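Long-range contacts in acyl-coenzyme A oxidase 3 (Yarrowia lipolytica, PDB 5YS9), which catalyses the FAD-dependent, oxygen-consuming oxidation of acyl-CoA to trans-2-enoyl-CoA with release of hydrogen peroxide, a step of peroxisomal fatty acid beta-oxidation: residues A204-A215 against V226-V236; M242-I250 against N261-V269. All coordinates share one frame; numbering follows the deposited sequence.

Contact 1. Residues A204-A215 against V226-V236; sequences AAHSATHTACFA and VKIFVVQLRDV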
loop_
_atom_site.group_PDB
_atom_site.type_symbol
_atom_site.label_atom_id
_atom_site.label_comp_id
_atom_site.label_asym_id
_atom_site.label_seq_id
_atom_site.Cartn_x
_atom_site.Cartn_y
_atom_site.Cartn_z
ATOM N N ALA A 204 9.158 -24.485 -8.680
ATOM C CA ALA A 204 8.663 -25.464 -9.651
ATOM C C ALA A 204 8.941 -25.067 -11.077
ATOM O O ALA A 204 9.088 -25.927 -11.937
ATOM C CB ALA A 204 7.171 -25.715 -9.477
ATOM N N ALA A 205 8.957 -23.775 -11.349
ATOM C CA ALA A 205 8.954 -23.335 -12.744
ATOM C C ALA A 205 10.264 -23.756 -13.368
ATOM O O ALA A 205 10.280 -24.432 -14.348
ATOM C CB ALA A 205 8.737 -21.853 -12.860
ATOM N N HIS A 206 11.352 -23.462 -12.719
ATOM C CA HIS A 206 12.662 -23.736 -13.278
ATOM C C HIS A 206 13.619 -24.536 -12.396
ATOM O O HIS A 206 14.655 -24.934 -12.892
ATOM C CB HIS A 206 13.353 -22.408 -13.621
ATOM C CG HIS A 206 12.791 -21.714 -14.820
ATOM N ND1 HIS A 206 12.225 -22.391 -15.882
ATOM C CD2 HIS A 206 12.775 -20.401 -15.155
ATOM C CE1 HIS A 206 11.830 -21.522 -16.792
ATOM N NE2 HIS A 206 12.162 -20.311 -16.378
ATOM N N SER A 207 13.322 -24.751 -11.118
ATOM C CA SER A 207 14.358 -25.260 -10.204
ATOM C C SER A 207 14.174 -26.675 -9.731
ATOM O O SER A 207 15.145 -27.423 -9.634
ATOM C CB SER A 207 14.495 -24.328 -8.993
ATOM O OG SER A 207 14.194 -23.012 -9.385
ATOM N N ALA A 208 12.934 -27.044 -9.427
ATOM C CA ALA A 208 12.677 -28.241 -8.621
ATOM C C ALA A 208 12.735 -29.537 -9.407
ATOM O O ALA A 208 12.162 -29.620 -10.487
ATOM C CB ALA A 208 11.324 -28.122 -7.970
ATOM N N THR A 209 13.433 -30.532 -8.854
ATOM C CA THR A 209 13.413 -31.900 -9.357
ATOM C C THR A 209 12.299 -32.741 -8.737
ATOM O O THR A 209 11.829 -33.709 -9.368
ATOM C CB THR A 209 14.720 -32.635 -9.009
ATOM O OG1 THR A 209 14.897 -32.668 -7.594
ATOM C CG2 THR A 209 15.893 -31.933 -9.626
ATOM N N HIS A 210 11.930 -32.410 -7.486
ATOM C CA HIS A 210 10.837 -33.092 -6.769
ATOM C C HIS A 210 9.877 -32.140 -6.087
ATOM O O HIS A 210 10.188 -30.992 -5.905
ATOM C CB HIS A 210 11.370 -34.023 -5.698
ATOM C CG HIS A 210 12.237 -35.129 -6.213
ATOM N ND1 HIS A 210 13.480 -34.903 -6.773
ATOM C CD2 HIS A 210 12.087 -36.470 -6.152
ATOM C CE1 HIS A 210 14.029 -36.060 -7.085
ATOM N NE2 HIS A 210 13.200 -37.023 -6.731
ATOM N N THR A 211 8.700 -32.644 -5.727
ATOM C CA THR A 211 7.706 -31.883 -4.986
ATOM C C THR A 211 7.051 -32.717 -3.906
ATOM O O THR A 211 7.044 -33.932 -3.953
ATOM C CB THR A 211 6.621 -31.318 -5.885
ATOM O OG1 THR A 211 5.859 -30.364 -5.164
ATOM C CG2 THR A 211 5.672 -32.385 -6.334
ATOM N N ALA A 212 6.529 -32.014 -2.914
ATOM C CA ALA A 212 5.688 -32.598 -1.893
ATOM C C ALA A 212 4.272 -32.255 -2.361
ATOM O O ALA A 212 3.840 -31.125 -2.220
ATOM C CB ALA A 212 5.995 -31.973 -0.558
ATOM N N CYS A 213 3.592 -33.216 -2.985
ATOM C CA CYS A 213 2.290 -32.971 -3.604
ATOM C C CYS A 213 1.154 -33.297 -2.625
ATOM O O CYS A 213 1.062 -34.414 -2.104
ATOM C CB CYS A 213 2.154 -33.804 -4.877
ATOM S SG CYS A 213 0.580 -33.590 -5.768
ATOM N N PHE A 214 0.303 -32.317 -2.386
ATOM C CA PHE A 214 -0.887 -32.477 -1.569
ATOM C C PHE A 214 -2.039 -32.975 -2.465
ATOM O O PHE A 214 -2.409 -32.292 -3.416
ATOM C CB PHE A 214 -1.246 -31.155 -0.855
ATOM C CG PHE A 214 -0.309 -30.816 0.268
ATOM C CD1 PHE A 214 0.996 -30.377 0.007
ATOM C CD2 PHE A 214 -0.708 -30.931 1.603
ATOM C CE1 PHE A 214 1.883 -30.088 1.044
ATOM C CE2 PHE A 214 0.185 -30.630 2.658
ATOM C CZ PHE A 214 1.480 -30.215 2.372
ATOM N N ALA A 215 -2.561 -34.163 -2.168
ATOM C CA ALA A 215 -3.651 -34.779 -2.925
ATOM C C ALA A 215 -4.643 -35.542 -2.048
ATOM O O ALA A 215 -4.299 -36.009 -0.978
ATOM C CB ALA A 215 -3.094 -35.697 -3.991
ATOM N N VAL A 226 -6.849 -35.014 2.348
ATOM C CA VAL A 226 -5.638 -34.558 1.711
ATOM C C VAL A 226 -4.401 -35.041 2.471
ATOM O O VAL A 226 -4.316 -34.844 3.671
ATOM C CB VAL A 226 -5.656 -33.008 1.615
ATOM C CG1 VAL A 226 -4.317 -32.450 1.128
ATOM C CG2 VAL A 226 -6.814 -32.541 0.728
ATOM N N LYS A 227 -3.464 -35.691 1.778
ATOM C CA LYS A 227 -2.186 -36.104 2.373
ATOM C C LYS A 227 -1.101 -35.664 1.442
ATOM O O LYS A 227 -1.370 -35.045 0.426
ATOM C CB LYS A 227 -2.101 -37.640 2.527
ATOM C CG LYS A 227 -3.326 -38.334 3.111
ATOM C CD LYS A 227 -3.623 -37.881 4.528
ATOM C CE LYS A 227 -5.044 -38.274 4.886
ATOM N NZ LYS A 227 -5.433 -37.794 6.232
ATOM N N ILE A 228 0.113 -36.086 1.745
ATOM C CA ILE A 228 1.312 -35.556 1.151
ATOM C C ILE A 228 2.076 -36.702 0.511
ATOM O O ILE A 228 2.361 -37.705 1.190
ATOM C CB ILE A 228 2.220 -34.858 2.209
ATOM C CG1 ILE A 228 1.411 -33.947 3.124
ATOM C CG2 ILE A 228 3.278 -34.037 1.517
ATOM C CD1 ILE A 228 2.234 -33.180 4.163
ATOM N N PHE A 229 2.449 -36.513 -0.769
ATOM C CA PHE A 229 3.163 -37.537 -1.584
ATOM C C PHE A 229 4.383 -36.897 -2.251
ATOM O O PHE A 229 4.300 -35.755 -2.765
ATOM C CB PHE A 229 2.231 -38.129 -2.683
ATOM C CG PHE A 229 0.919 -38.641 -2.151
ATOM C CD1 PHE A 229 -0.114 -37.759 -1.841
ATOM C CD2 PHE A 229 0.714 -40.008 -1.930
ATOM C CE1 PHE A 229 -1.317 -38.211 -1.315
ATOM C CE2 PHE A 229 -0.502 -40.476 -1.420
ATOM C CZ PHE A 229 -1.514 -39.573 -1.106
ATOM N N VAL A 230 5.507 -37.617 -2.285
ATOM C CA VAL A 230 6.685 -37.120 -2.999
ATOM C C VAL A 230 6.524 -37.538 -4.447
ATOM O O VAL A 230 6.377 -38.723 -4.737
ATOM C CB VAL A 230 8.043 -37.646 -2.454
ATOM C CG1 VAL A 230 9.187 -36.896 -3.119
ATOM C CG2 VAL A 230 8.141 -37.454 -0.957
ATOM N N VAL A 231 6.566 -36.566 -5.351
ATOM C CA VAL A 231 6.492 -36.854 -6.775
ATOM C C VAL A 231 7.678 -36.244 -7.428
ATOM O O VAL A 231 7.915 -35.039 -7.331
ATOM C CB VAL A 231 5.239 -36.227 -7.438
ATOM C CG1 VAL A 231 5.183 -36.614 -8.927
ATOM C CG2 VAL A 231 3.970 -36.596 -6.676
ATOM N N GLN A 232 8.393 -37.039 -8.174
ATOM C CA GLN A 232 9.526 -36.521 -8.908
ATOM C C GLN A 232 9.021 -35.747 -10.125
ATOM O O GLN A 232 8.259 -36.292 -10.926
ATOM C CB GLN A 232 10.428 -37.675 -9.326
ATOM C CG GLN A 232 11.785 -37.210 -9.799
ATOM C CD GLN A 232 12.717 -38.346 -10.112
ATOM O OE1 GLN A 232 12.573 -39.488 -9.601
ATOM N NE2 GLN A 232 13.676 -38.052 -10.964
ATOM N N LEU A 233 9.447 -34.488 -10.244
ATOM C CA LEU A 233 9.023 -33.594 -11.319
ATOM C C LEU A 233 9.927 -33.646 -12.530
ATOM O O LEU A 233 9.458 -33.570 -13.660
ATOM C CB LEU A 233 9.034 -32.162 -10.844
ATOM C CG LEU A 233 8.025 -31.752 -9.802
ATOM C CD1 LEU A 233 8.167 -30.262 -9.503
ATOM C CD2 LEU A 233 6.642 -32.078 -10.265
ATOM N N ARG A 234 11.224 -33.766 -12.302
ATOM C CA ARG A 234 12.191 -33.788 -13.386
ATOM C C ARG A 234 13.156 -34.960 -13.275
ATOM O O ARG A 234 13.513 -35.409 -12.190
ATOM C CB ARG A 234 13.008 -32.479 -13.431
ATOM C CG ARG A 234 12.198 -31.208 -13.607
ATOM C CD ARG A 234 13.098 -29.968 -13.539
ATOM N NE ARG A 234 12.541 -28.847 -14.282
ATOM C CZ ARG A 234 11.738 -27.902 -13.804
ATOM N NH1 ARG A 234 11.342 -27.894 -12.529
ATOM N NH2 ARG A 234 11.320 -26.951 -14.639
ATOM N N ASP A 235 13.564 -35.456 -14.433
ATOM C CA ASP A 235 14.758 -36.249 -14.552
ATOM C C ASP A 235 15.920 -35.355 -14.052
ATOM O O ASP A 235 16.129 -34.234 -14.537
ATOM C CB ASP A 235 14.942 -36.608 -16.013
ATOM C CG ASP A 235 16.209 -37.293 -16.265
ATOM O OD1 ASP A 235 16.264 -38.468 -15.899
ATOM O OD2 ASP A 235 17.139 -36.661 -16.830
ATOM N N VAL A 236 16.641 -35.856 -13.064
ATOM C CA VAL A 236 17.683 -35.126 -12.349
ATOM C C VAL A 236 18.861 -34.753 -13.287
ATOM O O VAL A 236 19.355 -33.639 -13.336
ATOM C CB VAL A 236 18.122 -36.022 -11.141
ATOM C CG1 VAL A 236 19.594 -35.933 -10.821
ATOM C CG2 VAL A 236 17.287 -35.705 -9.917
#
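Arg234 turns its guanidinium into the loop 204-209 and shows how one flat cation can bind three carbonyl oxygens of one loop. Its chain is extended from CG to NE, and NH1 gives two hydrogens, one to Ala204 O and one to Ala208 O. The bond from Arg234 NH1 to Ala208 O measures 2.8 Å and is nearly straight, at 167°. NH2 of Arg234 reaches Ala205 O at 2.7 Å and also bonds Pro672 O of the second subunit. The three accepting oxygens lie near the guanidinium plane, which should fix its rotation, although NH1 and NH2 stand well above the carbonyl planes of Ala204 and Ala205. Thr209 O takes two further bonds, from the N atoms of Leu233 and Arg234.

Beyond this loop the segments form the antiparallel hairpin of strands 210-219 and 222-232, part of the beta domain in the middle of the acyl-CoA dehydrogenase/oxidase fold. Paired backbone bonds join Thr211 with Val231, Cys213 with Phe229 and Ala215 with Lys227.

On the face carrying His210, Ala212 and Phe214, Gln232 CG lies over the imidazole of His210, 3.7 Å from its centroid. That methylene is placed by a first torsion of -166°, which sets CG opposite the backbone N, and the amide beyond it donates from NE2 to Arg234 O. Phe156 stacks on the same histidine. Farther along, Ile228 runs alongside Phe214, its CG1 over the ring face and its CD1 3.5 Å from Phe214 CZ, while Val226 CG1 meets the ring at its edge. On the face carrying Cys213, Val231 CG2 packs against Cys213 CB, and the ring of Phe229 turns its edge to the carbonyl oxygens of Cys213 and Ala215.

Contact 2. Residues M242-I250 against N261-V269; sequences MPGIALGDI and NGWIQFTNV. With FAD (flavin-adenine dinucleotide), chain C.
Trp263 lies over the backbone of Leu247 and Gly248, an instance of an indole using a glycine as its seat. In CH-pi contacts, Leu247 CA sits 3.8 Å from the centroid of the six-membered ring and Gly248 CA equally far from that of the five-membered ring. A first torsion of 56°, with CG between the backbone N and the carbonyl carbon, folds the indole back over the neighbouring strand; the bare CA of Gly248 comes within 3.4 Å of Trp263 NE1. On the other face of the strand pair, Ile245 CD1 lies 3.7 Å from Phe266 CD2. Ile250 CG1 comes to the indole edge.

Among the polar links, backbone bonds pair Ala246 with Gln265 and Gly248 with Trp263, and Ile250 N adds a bond to Asn261 O. A water accepts from Trp263 NE1 at 3.0 Å and donates to Asp249 O; another donates to Gly244 O. Replacing Trp263 with an alanine would probably uncover the Gly248 backbone and leave the water on Asp249 O without its indole donor.

Phe660 of the second subunit meets the indole edge-to-face, and Asn261 belongs to the FAD pocket. This implies that the face carrying Trp263 is part of the subunit interface, while the Asn261 end borders the flavin.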
loop_
_atom_site.group_PDB
_atom_site.type_symbol
_atom_site.label_atom_id
_atom_site.label_comp_id
_atom_site.label_asym_id
_atom_site.label_seq_id
_atom_site.Cartn_x
_atom_site.Cartn_y
_atom_site.Cartn_z
ATOM N N MET A 242 9.237 -35.253 -16.139
ATOM C CA MET A 242 8.923 -36.659 -16.077
ATOM C C MET A 242 7.620 -36.875 -16.813
ATOM O O MET A 242 6.875 -35.940 -17.055
ATOM C CB MET A 242 8.817 -37.161 -14.624
ATOM C CG MET A 242 10.110 -37.137 -13.825
ATOM S SD MET A 242 11.312 -38.361 -14.382
ATOM C CE MET A 242 10.610 -39.841 -13.613
ATOM N N PRO A 243 7.370 -38.117 -17.211
ATOM C CA PRO A 243 6.135 -38.406 -17.911
ATOM C C PRO A 243 4.883 -38.011 -17.152
ATOM O O PRO A 243 4.740 -38.318 -15.981
ATOM C CB PRO A 243 6.173 -39.954 -18.090
ATOM C CG PRO A 243 7.525 -40.426 -17.578
ATOM C CD PRO A 243 8.367 -39.217 -17.301
ATOM N N GLY A 244 3.953 -37.357 -17.825
ATOM C CA GLY A 244 2.685 -36.971 -17.164
ATOM C C GLY A 244 2.737 -35.699 -16.339
ATOM O O GLY A 244 1.712 -35.312 -15.780
ATOM N N ILE A 245 3.908 -35.049 -16.295
ATOM C CA ILE A 245 4.142 -33.824 -15.540
ATOM C C ILE A 245 4.159 -32.666 -16.530
ATOM O O ILE A 245 4.935 -32.675 -17.479
ATOM C CB ILE A 245 5.517 -33.827 -14.841
ATOM C CG1 ILE A 245 5.630 -35.021 -13.862
ATOM C CG2 ILE A 245 5.789 -32.474 -14.144
ATOM C CD1 ILE A 245 4.845 -34.855 -12.583
ATOM N N ALA A 246 3.272 -31.702 -16.324
ATOM C CA ALA A 246 3.313 -30.477 -17.050
ATOM C C ALA A 246 3.556 -29.383 -16.022
ATOM O O ALA A 246 2.958 -29.378 -14.946
ATOM C CB ALA A 246 2.005 -30.264 -17.772
ATOM N N LEU A 247 4.425 -28.451 -16.357
ATOM C CA LEU A 247 4.606 -27.274 -15.542
ATOM C C LEU A 247 5.231 -26.118 -16.341
ATOM O O LEU A 247 5.702 -26.313 -17.459
ATOM C CB LEU A 247 5.474 -27.634 -14.343
ATOM C CG LEU A 247 6.885 -28.101 -14.640
ATOM C CD1 LEU A 247 7.833 -26.980 -15.030
ATOM C CD2 LEU A 247 7.325 -28.797 -13.353
ATOM N N GLY A 248 5.101 -24.918 -15.798
ATOM C CA GLY A 248 5.556 -23.711 -16.444
ATOM C C GLY A 248 5.733 -22.555 -15.494
ATOM O O GLY A 248 5.245 -22.586 -14.393
ATOM N N ASP A 249 6.418 -21.521 -15.941
ATOM C CA ASP A 249 6.592 -20.321 -15.163
ATOM C C ASP A 249 5.319 -19.498 -15.149
ATOM O O ASP A 249 4.743 -19.212 -16.173
ATOM C CB ASP A 249 7.731 -19.518 -15.776
ATOM C CG ASP A 249 8.159 -18.347 -14.942
ATOM O OD1 ASP A 249 7.406 -17.862 -14.103
ATOM O OD2 ASP A 249 9.280 -17.900 -15.151
ATOM N N ILE A 250 4.890 -19.129 -13.959
ATOM C CA ILE A 250 3.735 -18.283 -13.775
ATOM C C ILE A 250 3.978 -16.855 -14.218
ATOM O O ILE A 250 3.057 -16.148 -14.552
ATOM C CB ILE A 250 3.153 -18.402 -12.367
ATOM C CG1 ILE A 250 2.590 -19.806 -12.205
ATOM C CG2 ILE A 250 2.074 -17.366 -12.150
ATOM C CD1 ILE A 250 1.916 -20.071 -10.900
ATOM N N ASN A 261 7.935 -19.176 -9.346
ATOM C CA ASN A 261 6.681 -19.786 -9.012
ATOM C C ASN A 261 6.127 -20.376 -10.292
ATOM O O ASN A 261 6.035 -19.705 -11.324
ATOM C CB ASN A 261 5.687 -18.785 -8.461
ATOM C CG ASN A 261 6.110 -18.221 -7.149
ATOM O OD1 ASN A 261 5.811 -18.789 -6.081
ATOM N ND2 ASN A 261 6.783 -17.059 -7.195
ATOM N N GLY A 262 5.761 -21.642 -10.221
ATOM C CA GLY A 262 5.301 -22.306 -11.372
ATOM C C GLY A 262 3.990 -22.968 -11.080
ATOM O O GLY A 262 3.653 -23.158 -9.912
ATOM N N TRP A 263 3.267 -23.281 -12.160
ATOM C CA TRP A 263 2.082 -24.127 -12.127
ATOM C C TRP A 263 2.478 -25.541 -12.452
ATOM O O TRP A 263 3.427 -25.725 -13.166
ATOM C CB TRP A 263 1.030 -23.692 -13.148
ATOM C CG TRP A 263 1.461 -23.621 -14.575
ATOM C CD1 TRP A 263 1.957 -22.525 -15.185
ATOM C CD2 TRP A 263 1.420 -24.645 -15.568
ATOM N NE1 TRP A 263 2.244 -22.786 -16.481
ATOM C CE2 TRP A 263 1.914 -24.076 -16.765
ATOM C CE3 TRP A 263 1.008 -25.975 -15.582
ATOM C CZ2 TRP A 263 2.009 -24.783 -17.964
ATOM C CZ3 TRP A 263 1.097 -26.701 -16.790
ATOM C CH2 TRP A 263 1.583 -26.098 -17.957
ATOM N N ILE A 264 1.757 -26.522 -11.919
ATOM C CA ILE A 264 1.974 -27.924 -12.244
ATOM C C ILE A 264 0.639 -28.649 -12.499
ATOM O O ILE A 264 -0.316 -28.504 -11.749
ATOM C CB ILE A 264 2.711 -28.694 -11.117
ATOM C CG1 ILE A 264 3.818 -27.830 -10.458
ATOM C CG2 ILE A 264 3.285 -30.010 -11.663
ATOM C CD1 ILE A 264 4.453 -28.491 -9.239
ATOM N N GLN A 265 0.615 -29.460 -13.548
ATOM C CA GLN A 265 -0.404 -30.451 -13.771
ATOM C C GLN A 265 0.222 -31.842 -13.788
ATOM O O GLN A 265 1.304 -32.028 -14.366
ATOM C CB GLN A 265 -1.064 -30.201 -15.092
ATOM C CG GLN A 265 -1.600 -28.775 -15.236
ATOM C CD GLN A 265 -2.339 -28.598 -16.498
ATOM O OE1 GLN A 265 -2.079 -29.298 -17.431
ATOM N NE2 GLN A 265 -3.292 -27.702 -16.526
ATOM N N PHE A 266 -0.483 -32.794 -13.143
ATOM C CA PHE A 266 -0.167 -34.228 -13.141
ATOM C C PHE A 266 -1.231 -34.978 -13.913
ATOM O O PHE A 266 -2.405 -34.825 -13.641
ATOM C CB PHE A 266 -0.207 -34.775 -11.720
ATOM C CG PHE A 266 0.624 -34.010 -10.756
ATOM C CD1 PHE A 266 0.091 -32.891 -10.087
ATOM C CD2 PHE A 266 1.903 -34.416 -10.459
ATOM C CE1 PHE A 266 0.859 -32.170 -9.192
ATOM C CE2 PHE A 266 2.677 -33.698 -9.543
ATOM C CZ PHE A 266 2.161 -32.566 -8.935
ATOM N N THR A 267 -0.828 -35.805 -14.840
ATOM C CA THR A 267 -1.763 -36.621 -15.604
ATOM C C THR A 267 -1.318 -38.067 -15.467
ATOM O O THR A 267 -0.254 -38.468 -15.984
ATOM C CB THR A 267 -1.800 -36.192 -17.079
ATOM O OG1 THR A 267 -1.980 -34.763 -17.156
ATOM C CG2 THR A 267 -2.938 -36.918 -17.827
ATOM N N ASN A 268 -2.072 -38.812 -14.669
ATOM C CA ASN A 268 -1.847 -40.235 -14.495
ATOM C C ASN A 268 -0.421 -40.602 -14.156
ATOM O O ASN A 268 0.120 -41.579 -14.646
ATOM C CB ASN A 268 -2.382 -40.983 -15.712
ATOM C CG ASN A 268 -3.864 -40.677 -15.926
ATOM O OD1 ASN A 268 -4.677 -40.803 -14.989
ATOM N ND2 ASN A 268 -4.215 -40.201 -17.126
ATOM N N VAL A 269 0.160 -39.814 -13.266
ATOM C CA VAL A 269 1.545 -39.998 -12.870
ATOM C C VAL A 269 1.606 -41.124 -11.828
ATOM O O VAL A 269 0.910 -41.100 -10.810
ATOM C CB VAL A 269 2.106 -38.688 -12.310
ATOM C CG1 VAL A 269 3.470 -38.868 -11.694
ATOM C CG2 VAL A 269 2.146 -37.664 -13.419
HETATM P PA FAD C . -8.487 -17.818 -1.219
HETATM O O1A FAD C . -9.399 -18.303 -2.280
HETATM O O2A FAD C . -8.260 -18.622 0.002
HETATM O O5B FAD C . -9.088 -16.437 -0.740
HETATM C C5B FAD C . -9.263 -15.378 -1.666
HETATM C C4B FAD C . -9.939 -14.191 -1.011
HETATM O O4B FAD C . -11.213 -14.584 -0.514
HETATM C C3B FAD C . -9.140 -13.707 0.169
HETATM O O3B FAD C . -9.179 -12.295 0.217
HETATM C C2B FAD C . -9.886 -14.208 1.366
HETATM O O2B FAD C . -9.829 -13.234 2.390
HETATM C C1B FAD C . -11.302 -14.389 0.885
HETATM N N9A FAD C . -11.861 -15.554 1.596
HETATM C C8A FAD C . -11.522 -16.839 1.440
HETATM N N7A FAD C . -12.220 -17.620 2.280
HETATM C C5A FAD C . -13.020 -16.830 2.994
HETATM C C6A FAD C . -14.018 -17.009 4.057
HETATM N N6A FAD C . -14.312 -18.228 4.540
HETATM N N1A FAD C . -14.624 -15.910 4.531
HETATM C C2A FAD C . -14.342 -14.690 4.063
HETATM N N3A FAD C . -13.451 -14.458 3.105
HETATM C C4A FAD C . -12.776 -15.467 2.543
HETATM N N1 FAD C . 1.428 -22.116 -2.025
HETATM C C2 FAD C . 2.144 -23.244 -1.914
HETATM O O2 FAD C . 1.581 -24.281 -1.574
HETATM N N3 FAD C . 3.446 -23.305 -2.146
HETATM C C4 FAD C . 4.134 -22.245 -2.509
HETATM O O4 FAD C . 5.335 -22.337 -2.724
HETATM C C4X FAD C . 3.433 -20.971 -2.659
HETATM N N5 FAD C . 4.077 -19.872 -3.029
HETATM C C5X FAD C . 3.409 -18.725 -3.170
HETATM C C6 FAD C . 4.115 -17.617 -3.564
HETATM C C7 FAD C . 3.477 -16.419 -3.725
HETATM C C7M FAD C . 4.286 -15.229 -4.145
HETATM C C8 FAD C . 2.024 -16.325 -3.471
HETATM C C8M FAD C . 1.304 -15.022 -3.633
HETATM C C9 FAD C . 1.311 -17.435 -3.066
HETATM C C9A FAD C . 1.953 -18.639 -2.908
HETATM N N10 FAD C . 1.257 -19.783 -2.499
HETATM C C10 FAD C . 1.991 -20.966 -2.388
HETATM C "C1'" FAD C . -0.185 -19.766 -2.258
HETATM C "C2'" FAD C . -0.652 -19.106 -0.973
HETATM O "O2'" FAD C . -0.314 -19.962 0.105
HETATM C "C3'" FAD C . -2.165 -18.910 -1.056
HETATM O "O3'" FAD C . -2.386 -17.951 -2.073
HETATM C "C4'" FAD C . -2.904 -18.422 0.190
HETATM O "O4'" FAD C . -2.614 -19.201 1.343
HETATM C "C5'" FAD C . -4.397 -18.545 0.001
HETATM O "O5'" FAD C . -4.822 -17.676 -1.024
HETATM P P FAD C . -5.817 -18.141 -2.162
HETATM O O1P FAD C . -5.245 -17.675 -3.442
HETATM O O2P FAD C . -6.136 -19.575 -1.954
HETATM O O3P FAD C . -7.116 -17.287 -1.857
HETATM O O HOH W 1 0.253 -33.557 -17.191
HETATM O O HOH W 2 3.730 -20.869 -18.309
#

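How the contacts relate
Contact 1 and contact 2 follow one another along the chain, with contact 1 complete in sequence before contact 2 begins, and their centres lie 9 Å apart. Both belong to the same mixed sheet of the middle domain, and strands 222-232 and 245-249 are successive in sequence. They touch directly: Leu233 O and Met242 N make a probable hydrogen bond at 3.0 Å, Ala205 packs on Asp249, and Leu247 CD1 lies against the Arg234 guanidinium. Side chains of 262-272, notably Phe266, also meet Val231 of the hairpin. Each contact reaches the second subunit; contact 2 supplies a residue of the FAD pocket, and the Phe214 side chain of contact 1 lies about 6 Å from the cofactor.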